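Local coordinates for protein cellulase (Bacillus sp. BG-CS10, PDB 5E09) that probably hydrolyses the beta-1,4 linkages of cellulose as a salt-tolerant family 5 endoglucanase that also carries a family 46 carbohydrate-binding module, at residues Ala463-Pro473 / Asp499-Asp507. Residues are numbered along the deposited sequence; the frame is centred on the assembly and turned at random.
Sequences AVYANGEFAGP and DAFFNEVRD
Arg506 lays its guanidinium flat over one face of the Tyr465 ring, the two planes only 8° apart and the CZ of Arg506 3.7 Å from the ring centroid, a stacked cation-pi pair. The arginine chain kinks at chi3 (44°), which turns the guanidinium to follow the ring face that its own CG and CD already cross, and CD adds a CH-pi contact there. Ala471 CB lies against the opposite face, so the phenol is sandwiched. At the far end of the ring, the backbone N of Arg506 donates to Tyr465 OH at 2.9 Å, a fairly straight bond (155°); one residue thus grips the tyrosine twice. The same hydroxyl meets a water, 2.9 Å from Tyr465 OH, which accepts from Gly472 N and donates to Glu504 O, tying both loops together. Cut back to an alanine, Tyr465 would probably leave the Arg506 guanidinium without its platform, and this water and the Arg506 N-H each short of a partner.

Glu469 reaches the guanidinium edge in a salt bridge, with OE2 2.9 Å from Arg506 NH2, but the carboxylate is turned steeply to the guanidinium and the hydrogen bond is weak. In the type I turn from Tyr465 to Gly468, Asn467 OD1 accepts the N-H of Glu469, an Asx turn. Further along, Gly472 packs so closely on Phe501 that a CB would clash with the ring. Ala463 CB touches the edge of that ring, 3.8 Å from Phe501 CE1, and Pro473 lies between Phe501 and the Glu504 carboxylate.

Within the C-terminal carbohydrate-binding domain, the contact joins the loop leaving strand 458-465 to the link from helix 499-502 into strand 509-516, whose Leu512 and Ile510 touch Ala463 and Val505.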
loop_
_atom_site.group_PDB
_atom_site.type_symbol
_atom_site.label_atom_id
_atom_site.label_comp_id
_atom_site.label_asym_id
_atom_site.label_seq_id
_atom_site.Cartn_x
_atom_site.Cartn_y
_atom_site.Cartn_z
ATOM N N ALA A 463 -9.062 14.622 -19.226
ATOM C CA ALA A 463 -8.845 14.593 -20.663
ATOM C C ALA A 463 -10.164 14.354 -21.380
ATOM O O ALA A 463 -10.771 13.300 -21.220
ATOM C CB ALA A 463 -7.844 13.518 -21.027
ATOM N N VAL A 464 -10.621 15.332 -22.156
ATOM C CA VAL A 464 -11.833 15.138 -22.956
ATOM C C VAL A 464 -11.572 15.553 -24.389
ATOM O O VAL A 464 -10.736 16.400 -24.638
ATOM C CB VAL A 464 -13.034 15.939 -22.416
ATOM C CG1 VAL A 464 -13.429 15.455 -21.026
ATOM C CG2 VAL A 464 -12.723 17.426 -22.407
ATOM N N TYR A 465 -12.275 14.956 -25.339
ATOM C CA TYR A 465 -12.128 15.391 -26.721
ATOM C C TYR A 465 -12.819 16.729 -26.913
ATOM O O TYR A 465 -13.597 17.158 -26.058
ATOM C CB TYR A 465 -12.692 14.357 -27.689
ATOM C CG TYR A 465 -11.865 13.101 -27.754
ATOM C CD1 TYR A 465 -10.580 13.119 -28.285
ATOM C CD2 TYR A 465 -12.363 11.900 -27.280
ATOM C CE1 TYR A 465 -9.819 11.968 -28.343
ATOM C CE2 TYR A 465 -11.613 10.749 -27.334
ATOM C CZ TYR A 465 -10.348 10.787 -27.867
ATOM O OH TYR A 465 -9.610 9.631 -27.918
ATOM N N ALA A 466 -12.528 17.381 -28.035
ATOM C CA ALA A 466 -13.086 18.696 -28.330
ATOM C C ALA A 466 -14.614 18.678 -28.311
ATOM O O ALA A 466 -15.244 19.705 -28.064
ATOM C CB ALA A 466 -12.577 19.200 -29.675
ATOM N N ASN A 467 -15.203 17.510 -28.556
ATOM C CA ASN A 467 -16.654 17.375 -28.529
ATOM C C ASN A 467 -17.213 17.112 -27.125
ATOM O O ASN A 467 -18.427 17.055 -26.940
ATOM C CB ASN A 467 -17.109 16.264 -29.488
ATOM C CG ASN A 467 -16.616 14.887 -29.077
ATOM O OD1 ASN A 467 -15.934 14.726 -28.066
ATOM N ND2 ASN A 467 -16.973 13.877 -29.866
ATOM N N GLY A 468 -16.327 16.950 -26.143
ATOM C CA GLY A 468 -16.743 16.749 -24.760
ATOM C C GLY A 468 -16.715 15.303 -24.291
ATOM O O GLY A 468 -16.979 15.012 -23.129
ATOM N N GLU A 469 -16.388 14.395 -25.200
ATOM C CA GLU A 469 -16.317 12.969 -24.898
ATOM C C GLU A 469 -15.006 12.602 -24.179
ATOM O O GLU A 469 -13.949 13.160 -24.480
ATOM C CB GLU A 469 -16.476 12.183 -26.202
ATOM C CG GLU A 469 -16.193 10.698 -26.143
ATOM C CD GLU A 469 -16.423 10.032 -27.493
ATOM O OE1 GLU A 469 -17.068 10.663 -28.365
ATOM O OE2 GLU A 469 -15.957 8.888 -27.688
ATOM N N PHE A 470 -15.072 11.667 -23.232
ATOM C CA PHE A 470 -13.903 11.313 -22.423
ATOM C C PHE A 470 -12.801 10.664 -23.257
ATOM O O PHE A 470 -13.041 9.684 -23.961
ATOM C CB PHE A 470 -14.294 10.370 -21.284
ATOM C CG PHE A 470 -15.295 10.953 -20.324
ATOM C CD1 PHE A 470 -15.488 12.319 -20.241
ATOM C CD2 PHE A 470 -16.040 10.125 -19.497
ATOM C CE1 PHE A 470 -16.411 12.852 -19.357
ATOM C CE2 PHE A 470 -16.964 10.651 -18.609
ATOM C CZ PHE A 470 -17.148 12.016 -18.539
ATOM N N ALA A 471 -11.592 11.211 -23.167
ATOM C CA ALA A 471 -10.458 10.700 -23.934
ATOM C C ALA A 471 -9.531 9.841 -23.079
ATOM O O ALA A 471 -9.472 10.012 -21.863
ATOM C CB ALA A 471 -9.674 11.860 -24.551
ATOM N N GLY A 472 -8.812 8.924 -23.723
ATOM C CA GLY A 472 -7.757 8.161 -23.069
ATOM C C GLY A 472 -8.213 6.913 -22.338
ATOM O O GLY A 472 -9.388 6.562 -22.386
ATOM N N PRO A 473 -7.274 6.234 -21.658
ATOM C CA PRO A 473 -7.537 5.041 -20.843
ATOM C C PRO A 473 -8.626 5.278 -19.798
ATOM O O PRO A 473 -8.816 6.419 -19.373
ATOM C CB PRO A 473 -6.187 4.773 -20.176
ATOM C CG PRO A 473 -5.199 5.320 -21.128
ATOM C CD PRO A 473 -5.839 6.561 -21.688
ATOM N N ASP A 499 3.163 7.307 -23.416
ATOM C CA ASP A 499 2.811 6.567 -24.625
ATOM C C ASP A 499 1.513 5.802 -24.385
ATOM O O ASP A 499 0.703 5.642 -25.293
ATOM C CB ASP A 499 3.947 5.613 -25.025
ATOM C CG ASP A 499 4.012 5.359 -26.531
ATOM O OD1 ASP A 499 3.552 6.217 -27.317
ATOM O OD2 ASP A 499 4.536 4.294 -26.930
ATOM N N ALA A 500 1.310 5.349 -23.151
ATOM C CA ALA A 500 0.090 4.631 -22.794
ATOM C C ALA A 500 -1.157 5.505 -22.962
ATOM O O ALA A 500 -2.205 5.024 -23.395
ATOM C CB ALA A 500 0.183 4.101 -21.368
ATOM N N PHE A 501 -1.055 6.788 -22.630
ATOM C CA PHE A 501 -2.184 7.689 -22.838
ATOM C C PHE A 501 -2.471 7.854 -24.327
ATOM O O PHE A 501 -3.617 7.740 -24.765
ATOM C CB PHE A 501 -1.927 9.058 -22.207
ATOM C CG PHE A 501 -2.985 10.090 -22.528
ATOM C CD1 PHE A 501 -4.165 10.146 -21.800
ATOM C CD2 PHE A 501 -2.793 11.009 -23.550
ATOM C CE1 PHE A 501 -5.134 11.092 -22.086
ATOM C CE2 PHE A 501 -3.761 11.962 -23.841
ATOM C CZ PHE A 501 -4.935 12.001 -23.109
ATOM N N PHE A 502 -1.428 8.111 -25.106
ATOM C CA PHE A 502 -1.619 8.393 -26.525
ATOM C C PHE A 502 -2.055 7.170 -27.337
ATOM O O PHE A 502 -2.769 7.315 -28.328
ATOM C CB PHE A 502 -0.346 8.990 -27.123
ATOM C CG PHE A 502 -0.091 10.402 -26.695
ATOM C CD1 PHE A 502 -1.014 11.397 -26.972
ATOM C CD2 PHE A 502 1.069 10.737 -26.021
ATOM C CE1 PHE A 502 -0.783 12.704 -26.577
ATOM C CE2 PHE A 502 1.308 12.037 -25.633
ATOM C CZ PHE A 502 0.382 13.022 -25.911
ATOM N N ASN A 503 -1.651 5.975 -26.910
ATOM C CA ASN A 503 -2.060 4.745 -27.588
ATOM C C ASN A 503 -3.571 4.526 -27.551
ATOM O O ASN A 503 -4.090 3.672 -28.266
ATOM C CB ASN A 503 -1.370 3.518 -26.976
ATOM C CG ASN A 503 0.123 3.475 -27.258
ATOM O OD1 ASN A 503 0.616 4.098 -28.202
ATOM N ND2 ASN A 503 0.853 2.738 -26.430
ATOM N N GLU A 504 -4.278 5.280 -26.714
ATOM C CA GLU A 504 -5.717 5.081 -26.584
ATOM C C GLU A 504 -6.507 6.362 -26.818
ATOM O O GLU A 504 -7.577 6.555 -26.248
ATOM C CB GLU A 504 -6.052 4.487 -25.207
ATOM C CG GLU A 504 -5.408 3.118 -24.984
ATOM C CD GLU A 504 -5.814 2.457 -23.675
ATOM O OE1 GLU A 504 -7.022 2.458 -23.348
ATOM O OE2 GLU A 504 -4.918 1.931 -22.974
ATOM N N VAL A 505 -5.981 7.236 -27.667
ATOM C CA VAL A 505 -6.740 8.404 -28.095
ATOM C C VAL A 505 -6.760 8.518 -29.618
ATOM O O VAL A 505 -5.760 8.259 -30.291
ATOM C CB VAL A 505 -6.189 9.726 -27.482
ATOM C CG1 VAL A 505 -6.319 9.713 -25.966
ATOM C CG2 VAL A 505 -4.752 9.951 -27.871
ATOM N N ARG A 506 -7.918 8.893 -30.147
ATOM C CA ARG A 506 -8.097 9.123 -31.573
ATOM C C ARG A 506 -7.264 10.331 -32.014
ATOM O O ARG A 506 -6.761 11.085 -31.177
ATOM C CB ARG A 506 -9.575 9.373 -31.887
ATOM C CG ARG A 506 -9.910 10.838 -31.704
ATOM C CD ARG A 506 -11.384 11.226 -31.697
ATOM N NE ARG A 506 -12.253 10.359 -30.917
ATOM C CZ ARG A 506 -13.414 10.762 -30.412
ATOM N NH1 ARG A 506 -13.805 12.022 -30.567
ATOM N NH2 ARG A 506 -14.163 9.922 -29.715
ATOM N N ASP A 507 -7.129 10.518 -33.325
ATOM C CA ASP A 507 -6.539 11.737 -33.872
ATOM C C ASP A 507 -7.543 12.877 -33.778
ATOM O O ASP A 507 -8.530 12.904 -34.512
ATOM C CB ASP A 507 -6.111 11.542 -35.329
ATOM C CG ASP A 507 -5.094 10.431 -35.498
ATOM O OD1 ASP A 507 -4.077 10.435 -34.768
ATOM O OD2 ASP A 507 -5.314 9.557 -36.364
HETATM O O HOH W 1 -10.274 7.613 -26.003
#